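Local coordinates for putative mannose-1-phosphate guanylyl transferase (Thermus thermophilus, PDB 2CU2), which probably transfers a guanylyl group from GTP to mannose 1-phosphate, making GDP-mannose, at residues E157-E168 against M238-L248. Numbering follows the deposited sequence.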
ATOM      1  N   GLU A 157     -36.417 -23.752 -26.673  1.00 51.81           N
ATOM      2  CA  GLU A 157     -37.283 -23.485 -27.819  1.00 51.31           C
ATOM      3  C   GLU A 157     -36.454 -22.743 -28.861  1.00 49.75           C
ATOM      4  O   GLU A 157     -36.472 -21.514 -28.920  1.00 49.22           O
ATOM      5  CB  GLU A 157     -38.465 -22.605 -27.410  1.00 53.73           C
ATOM      6  CG  GLU A 157     -39.204 -23.068 -26.166  1.00 56.91           C
ATOM      7  CD  GLU A 157     -40.199 -22.033 -25.667  1.00 59.31           C
ATOM      8  OE1 GLU A 157     -40.014 -20.829 -25.961  1.00 58.90           O
ATOM      9  OE2 GLU A 157     -41.165 -22.424 -24.976  1.00 61.00           O
ATOM     10  N   GLY A 158     -35.724 -23.491 -29.679  1.00 47.91           N
ATOM     11  CA  GLY A 158     -34.898 -22.866 -30.694  1.00 46.42           C
ATOM     12  C   GLY A 158     -33.666 -22.201 -30.093  1.00 46.34           C
ATOM     13  O   GLY A 158     -32.876 -22.851 -29.410  1.00 45.27           O
ATOM     14  N   ALA A 159     -33.514 -20.900 -30.329  1.00 44.68           N
ATOM     15  CA  ALA A 159     -32.364 -20.155 -29.826  1.00 43.92           C
ATOM     16  C   ALA A 159     -32.442 -19.729 -28.362  1.00 43.00           C
ATOM     17  O   ALA A 159     -31.500 -19.135 -27.845  1.00 43.02           O
ATOM     18  CB  ALA A 159     -32.121 -18.927 -30.703  1.00 43.06           C
ATOM     19  N   TRP A 160     -33.549 -20.031 -27.692  1.00 42.53           N
ATOM     20  CA  TRP A 160     -33.686 -19.634 -26.296  1.00 42.93           C
ATOM     21  C   TRP A 160     -34.413 -20.688 -25.454  1.00 43.20           C
ATOM     22  O   TRP A 160     -34.853 -21.733 -25.923  1.00 44.76           O
ATOM     23  CB  TRP A 160     -34.436 -18.299 -26.233  1.00 41.94           C
ATOM     24  CG  TRP A 160     -35.800 -18.432 -26.806  1.00 42.13           C
ATOM     25  CD1 TRP A 160     -36.934 -18.998 -26.176  1.00 41.84           C
ATOM     26  CD2 TRP A 160     -36.243 -17.962 -28.103  1.00 42.06           C
ATOM     27  NE1 TRP A 160     -38.048 -18.939 -26.953  1.00 43.27           N
ATOM     28  CE2 TRP A 160     -37.621 -18.283 -28.214  1.00 42.81           C
ATOM     29  CE3 TRP A 160     -35.602 -17.325 -29.160  1.00 42.84           C
ATOM     30  CZ2 TRP A 160     -38.312 -17.969 -29.373  1.00 44.33           C
ATOM     31  CZ3 TRP A 160     -36.294 -17.006 -30.315  1.00 43.30           C
ATOM     32  CH2 TRP A 160     -37.656 -17.339 -30.424  1.00 43.90           C
ATOM     33  N   TYR A 161     -34.479 -20.394 -24.145  1.00 43.24           N
ATOM     34  CA  TYR A 161     -35.145 -21.260 -23.191  1.00 44.27           C
ATOM     35  C   TYR A 161     -36.410 -20.598 -22.661  1.00 45.97           C
ATOM     36  O   TYR A 161     -36.560 -19.384 -22.675  1.00 45.45           O
ATOM     37  CB  TYR A 161     -34.177 -21.533 -22.038  1.00 44.31           C
ATOM     38  CG  TYR A 161     -33.033 -22.351 -22.522  1.00 45.35           C
ATOM     39  CD1 TYR A 161     -31.943 -21.732 -23.125  1.00 45.34           C
ATOM     40  CD2 TYR A 161     -33.031 -23.736 -22.351  1.00 46.42           C
ATOM     41  CE1 TYR A 161     -30.856 -22.486 -23.543  1.00 46.47           C
ATOM     42  CE2 TYR A 161     -31.949 -24.491 -22.778  1.00 47.41           C
ATOM     43  CZ  TYR A 161     -30.867 -23.872 -23.374  1.00 47.78           C
ATOM     44  OH  TYR A 161     -29.779 -24.615 -23.791  1.00 50.10           O
ATOM     45  N   ARG A 162     -37.359 -21.410 -22.172  1.00 47.31           N
ATOM     46  CA  ARG A 162     -38.445 -20.751 -21.463  1.00 50.11           C
ATOM     47  C   ARG A 162     -38.053 -20.476 -20.014  1.00 49.75           C
ATOM     48  O   ARG A 162     -37.706 -21.370 -19.254  1.00 50.69           O
ATOM     49  CB  ARG A 162     -39.665 -21.676 -21.510  1.00 52.15           C
ATOM     50  CG  ARG A 162     -40.883 -21.065 -20.825  1.00 57.64           C
ATOM     51  CD  ARG A 162     -41.656 -20.114 -21.747  1.00 59.64           C
ATOM     52  NE  ARG A 162     -42.560 -19.260 -20.968  1.00 62.63           N
ATOM     53  CZ  ARG A 162     -43.879 -19.522 -21.042  1.00 63.62           C
ATOM     54  NH1 ARG A 162     -44.321 -20.511 -21.800  1.00 64.64           N
ATOM     55  NH2 ARG A 162     -44.739 -18.781 -20.336  1.00 63.52           N
ATOM     56  N   GLY A 163     -38.056 -19.179 -19.647  1.00 49.49           N
ATOM     57  CA  GLY A 163     -37.795 -18.840 -18.254  1.00 48.53           C
ATOM     58  C   GLY A 163     -38.822 -19.502 -17.335  1.00 48.75           C
ATOM     59  O   GLY A 163     -40.017 -19.518 -17.594  1.00 49.51           O
ATOM     60  N   GLU A 164     -38.319 -20.101 -16.245  1.00 48.45           N
ATOM     61  CA  GLU A 164     -39.225 -20.839 -15.375  1.00 49.33           C
ATOM     62  C   GLU A 164     -39.076 -20.449 -13.904  1.00 48.79           C
ATOM     63  O   GLU A 164     -39.465 -21.175 -12.998  1.00 48.46           O
ATOM     64  CB  GLU A 164     -38.951 -22.331 -15.554  1.00 52.10           C
ATOM     65  CG  GLU A 164     -39.793 -22.943 -16.676  1.00 57.56           C
ATOM     66  CD  GLU A 164     -39.952 -24.430 -16.441  1.00 60.47           C
ATOM     67  OE1 GLU A 164     -39.679 -24.883 -15.339  1.00 62.11           O
ATOM     68  OE2 GLU A 164     -40.347 -25.129 -17.374  1.00 61.98           O
ATOM     69  N   GLY A 165     -38.486 -19.262 -13.650  1.00 47.83           N
ATOM     70  CA  GLY A 165     -38.422 -18.785 -12.267  1.00 47.39           C
ATOM     71  C   GLY A 165     -37.124 -18.023 -11.968  1.00 46.74           C
ATOM     72  O   GLY A 165     -36.072 -18.292 -12.533  1.00 46.44           O
ATOM     73  N   PHE A 166     -37.307 -17.023 -11.078  1.00 45.85           N
ATOM     74  CA  PHE A 166     -36.203 -16.180 -10.641  1.00 46.61           C
ATOM     75  C   PHE A 166     -35.983 -16.312  -9.136  1.00 47.71           C
ATOM     76  O   PHE A 166     -36.889 -16.155  -8.325  1.00 48.97           O
ATOM     77  CB  PHE A 166     -36.537 -14.727 -10.993  1.00 46.14           C
ATOM     78  CG  PHE A 166     -36.273 -14.475 -12.447  1.00 46.25           C
ATOM     79  CD1 PHE A 166     -37.216 -14.862 -13.390  1.00 47.60           C
ATOM     80  CD2 PHE A 166     -35.133 -13.791 -12.836  1.00 45.66           C
ATOM     81  CE1 PHE A 166     -37.018 -14.552 -14.729  1.00 46.49           C
ATOM     82  CE2 PHE A 166     -34.943 -13.483 -14.181  1.00 44.92           C
ATOM     83  CZ  PHE A 166     -35.884 -13.858 -15.130  1.00 45.92           C
ATOM     84  N   VAL A 167     -34.735 -16.659  -8.777  1.00 47.61           N
ATOM     85  CA  VAL A 167     -34.401 -16.791  -7.366  1.00 49.18           C
ATOM     86  C   VAL A 167     -33.328 -15.780  -6.962  1.00 50.54           C
ATOM     87  O   VAL A 167     -32.342 -15.563  -7.656  1.00 49.95           O
ATOM     88  CB  VAL A 167     -33.898 -18.215  -7.119  1.00 50.00           C
ATOM     89  CG1 VAL A 167     -35.040 -19.214  -7.297  1.00 50.12           C
ATOM     90  CG2 VAL A 167     -32.785 -18.554  -8.095  1.00 49.62           C
ATOM     91  N   GLU A 168     -33.573 -15.113  -5.821  1.00 52.51           N
ATOM     92  CA  GLU A 168     -32.583 -14.167  -5.323  1.00 55.12           C
ATOM     93  C   GLU A 168     -31.358 -14.892  -4.757  1.00 54.44           C
ATOM     94  O   GLU A 168     -31.323 -16.109  -4.617  1.00 56.47           O
ATOM     95  CB  GLU A 168     -33.243 -13.291  -4.255  1.00 59.96           C
ATOM     96  CG  GLU A 168     -33.514 -11.874  -4.765  1.00 65.12           C
ATOM     97  CD  GLU A 168     -34.732 -11.306  -4.075  1.00 68.54           C
ATOM     98  OE1 GLU A 168     -35.181 -10.240  -4.469  1.00 70.93           O
ATOM     99  OE2 GLU A 168     -35.220 -11.934  -3.137  1.00 70.25           O
ATOM    100  N   MET A 238     -39.544  -8.921 -12.743  1.00 42.23           N
ATOM    101  CA  MET A 238     -39.077 -10.163 -13.352  1.00 43.10           C
ATOM    102  C   MET A 238     -39.536 -11.416 -12.599  1.00 43.84           C
ATOM    103  O   MET A 238     -39.979 -12.397 -13.181  1.00 44.05           O
ATOM    104  CB  MET A 238     -37.551 -10.113 -13.427  1.00 42.74           C
ATOM    105  CG  MET A 238     -37.055  -9.097 -14.458  1.00 44.64           C
ATOM    106  SD  MET A 238     -38.007  -9.157 -15.984  1.00 45.37           S
ATOM    107  CE  MET A 238     -37.641  -7.496 -16.571  1.00 47.71           C
ATOM    108  N   GLU A 239     -39.383 -11.381 -11.263  1.00 43.90           N
ATOM    109  CA  GLU A 239     -39.693 -12.572 -10.479  1.00 46.27           C
ATOM    110  C   GLU A 239     -41.187 -12.913 -10.499  1.00 46.34           C
ATOM    111  O   GLU A 239     -41.620 -13.975 -10.067  1.00 46.38           O
ATOM    112  CB  GLU A 239     -39.216 -12.340  -9.044  1.00 47.63           C
ATOM    113  CG  GLU A 239     -37.697 -12.183  -8.961  1.00 52.31           C
ATOM    114  CD  GLU A 239     -37.294 -11.909  -7.529  1.00 54.79           C
ATOM    115  OE1 GLU A 239     -36.146 -11.552  -7.302  1.00 53.96           O
ATOM    116  OE2 GLU A 239     -38.137 -12.062  -6.647  1.00 55.91           O
ATOM    117  N   LYS A 240     -41.988 -11.951 -10.995  1.00 45.98           N
ATOM    118  CA  LYS A 240     -43.432 -12.181 -11.048  1.00 46.06           C
ATOM    119  C   LYS A 240     -43.940 -12.379 -12.483  1.00 45.31           C
ATOM    120  O   LYS A 240     -45.070 -12.790 -12.722  1.00 44.47           O
ATOM    121  CB  LYS A 240     -44.131 -10.988 -10.390  1.00 49.25           C
ATOM    122  CG  LYS A 240     -43.314 -10.392  -9.239  1.00 53.10           C
ATOM    123  CD  LYS A 240     -44.139 -10.217  -7.961  1.00 55.68           C
ATOM    124  CE  LYS A 240     -43.275  -9.845  -6.751  1.00 58.48           C
ATOM    125  NZ  LYS A 240     -43.573  -8.476  -6.335  1.00 61.55           N
ATOM    126  N   ALA A 241     -43.075 -12.043 -13.465  1.00 44.64           N
ATOM    127  CA  ALA A 241     -43.480 -12.146 -14.870  1.00 45.15           C
ATOM    128  C   ALA A 241     -43.809 -13.587 -15.294  1.00 46.14           C
ATOM    129  O   ALA A 241     -43.088 -14.534 -15.010  1.00 46.21           O
ATOM    130  CB  ALA A 241     -42.344 -11.600 -15.739  1.00 45.46           C
ATOM    131  N   GLU A 242     -44.961 -13.720 -15.999  1.00 46.58           N
ATOM    132  CA  GLU A 242     -45.460 -15.045 -16.386  1.00 47.66           C
ATOM    133  C   GLU A 242     -44.909 -15.538 -17.736  1.00 46.10           C
ATOM    134  O   GLU A 242     -44.765 -16.730 -17.980  1.00 45.19           O
ATOM    135  CB  GLU A 242     -46.990 -14.981 -16.444  1.00 51.07           C
ATOM    136  CG  GLU A 242     -47.635 -14.952 -15.060  1.00 56.73           C
ATOM    137  CD  GLU A 242     -49.118 -14.685 -15.190  1.00 60.36           C
ATOM    138  OE1 GLU A 242     -49.489 -13.558 -15.460  1.00 62.48           O
ATOM    139  OE2 GLU A 242     -49.895 -15.605 -14.956  1.00 61.99           O
ATOM    140  N   ARG A 243     -44.638 -14.588 -18.658  1.00 45.10           N
ATOM    141  CA  ARG A 243     -44.110 -14.965 -19.969  1.00 45.79           C
ATOM    142  C   ARG A 243     -42.654 -14.520 -20.158  1.00 44.91           C
ATOM    143  O   ARG A 243     -42.366 -13.430 -20.635  1.00 44.19           O
ATOM    144  CB  ARG A 243     -44.994 -14.324 -21.040  1.00 47.78           C
ATOM    145  CG  ARG A 243     -46.337 -15.037 -21.189  1.00 51.30           C
ATOM    146  CD  ARG A 243     -47.241 -14.353 -22.223  1.00 55.18           C
ATOM    147  NE  ARG A 243     -47.223 -15.091 -23.489  1.00 58.08           N
ATOM    148  CZ  ARG A 243     -47.759 -14.484 -24.564  1.00 60.47           C
ATOM    149  NH1 ARG A 243     -48.270 -13.270 -24.457  1.00 61.34           N
ATOM    150  NH2 ARG A 243     -47.769 -15.115 -25.742  1.00 61.63           N
ATOM    151  N   VAL A 244     -41.707 -15.384 -19.721  1.00 43.17           N
ATOM    152  CA  VAL A 244     -40.291 -15.045 -19.760  1.00 40.68           C
ATOM    153  C   VAL A 244     -39.490 -16.016 -20.632  1.00 40.06           C
ATOM    154  O   VAL A 244     -39.662 -17.227 -20.596  1.00 38.84           O
ATOM    155  CB  VAL A 244     -39.759 -15.085 -18.328  1.00 40.67           C
ATOM    156  CG1 VAL A 244     -38.275 -14.726 -18.315  1.00 40.82           C
ATOM    157  CG2 VAL A 244     -40.522 -14.099 -17.463  1.00 41.32           C
ATOM    158  N   ARG A 245     -38.613 -15.431 -21.470  1.00 38.78           N
ATOM    159  CA  ARG A 245     -37.680 -16.247 -22.239  1.00 38.45           C
ATOM    160  C   ARG A 245     -36.234 -15.931 -21.845  1.00 37.56           C
ATOM    161  O   ARG A 245     -35.907 -14.843 -21.395  1.00 37.92           O
ATOM    162  CB  ARG A 245     -37.889 -15.947 -23.725  1.00 39.06           C
ATOM    163  CG  ARG A 245     -39.142 -16.612 -24.295  1.00 40.52           C
ATOM    164  CD  ARG A 245     -39.509 -16.052 -25.674  1.00 42.09           C
ATOM    165  NE  ARG A 245     -40.600 -16.828 -26.273  1.00 43.74           N
ATOM    166  CZ  ARG A 245     -41.115 -16.376 -27.434  1.00 45.61           C
ATOM    167  NH1 ARG A 245     -40.635 -15.279 -27.994  1.00 46.91           N
ATOM    168  NH2 ARG A 245     -42.111 -17.049 -28.019  1.00 46.89           N
ATOM    169  N   VAL A 246     -35.358 -16.943 -21.985  1.00 34.94           N
ATOM    170  CA  VAL A 246     -33.967 -16.734 -21.599  1.00 34.21           C
ATOM    171  C   VAL A 246     -32.998 -17.170 -22.702  1.00 34.92           C
ATOM    172  O   VAL A 246     -33.080 -18.267 -23.239  1.00 35.40           O
ATOM    173  CB  VAL A 246     -33.702 -17.534 -20.323  1.00 32.89           C
ATOM    174  CG1 VAL A 246     -32.274 -17.288 -19.838  1.00 33.67           C
ATOM    175  CG2 VAL A 246     -34.680 -17.117 -19.240  1.00 32.76           C
ATOM    176  N   VAL A 247     -32.056 -16.279 -22.982  1.00 33.87           N
ATOM    177  CA  VAL A 247     -30.937 -16.538 -23.880  1.00 34.76           C
ATOM    178  C   VAL A 247     -29.635 -16.760 -23.106  1.00 35.09           C
ATOM    179  O   VAL A 247     -29.250 -15.988 -22.240  1.00 35.60           O
ATOM    180  CB  VAL A 247     -30.791 -15.342 -24.822  1.00 34.38           C
ATOM    181  CG1 VAL A 247     -29.616 -15.569 -25.771  1.00 34.34           C
ATOM    182  CG2 VAL A 247     -32.059 -15.171 -25.637  1.00 34.69           C
ATOM    183  N   LEU A 248     -28.970 -17.887 -23.422  1.00 34.79           N
ATOM    184  CA  LEU A 248     -27.721 -18.195 -22.739  1.00 35.35           C
ATOM    185  C   LEU A 248     -26.517 -17.560 -23.437  1.00 35.36           C
ATOM    186  O   LEU A 248     -26.206 -17.833 -24.589  1.00 36.70           O
ATOM    187  CB  LEU A 248     -27.554 -19.717 -22.714  1.00 34.39           C
ATOM    188  CG  LEU A 248     -28.499 -20.403 -21.727  1.00 36.18           C
ATOM    189  CD1 LEU A 248     -28.127 -21.867 -21.490  1.00 36.63           C
ATOM    190  CD2 LEU A 248     -28.516 -19.736 -20.354  1.00 37.31           C
TER
HETATM  191  O   HOH W   1     -30.000 -19.575 -25.488  1.00 37.19           O
HETATM  192  O   HOH W   2     -39.929 -16.174 -10.012  1.00 39.35           O
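With CG placed between its backbone N and carbonyl carbon (chi1 61°), W160 turns its indole against R245, whose chain stays extended from CG to NE. R245 CD lies over one face of the indole, 3.9 Å from the centroid of the five-membered ring, a CH-pi contact; farther out, W160 CZ2 sits over the centre of the guanidinium, the two planes 33° apart. Within the hairpin, W160 NE1 donates to the anti lone pair of E157 OE1 at 2.9 Å, which helps set the ring's rotation. Replacing the indole by the methyl of an alanine is likely to bare the R245 chain on this side and leave E157 OE1 without that donor. The R245 tip is held beyond by E130 and A128 O. Between the backbones, Y161 N to V246 O (2.7 Å) and V246 N to Y161 O (2.8 Å) define an antiparallel hydrogen-bonded pair. R162 reaches NH2 to E242 O at 3.1 Å. Beyond G163, F166 meets V244 CG1 at its ring edge (CE1 to CG1, 3.8 Å), while water links F166 N to E239 O in the loop before V244. The geometry is that of a beta-hairpin, 150-157 and 160-167 joined by a type II' turn, whose second strand pairs with 244-249 in a GT-A nucleotidyltransferase domain.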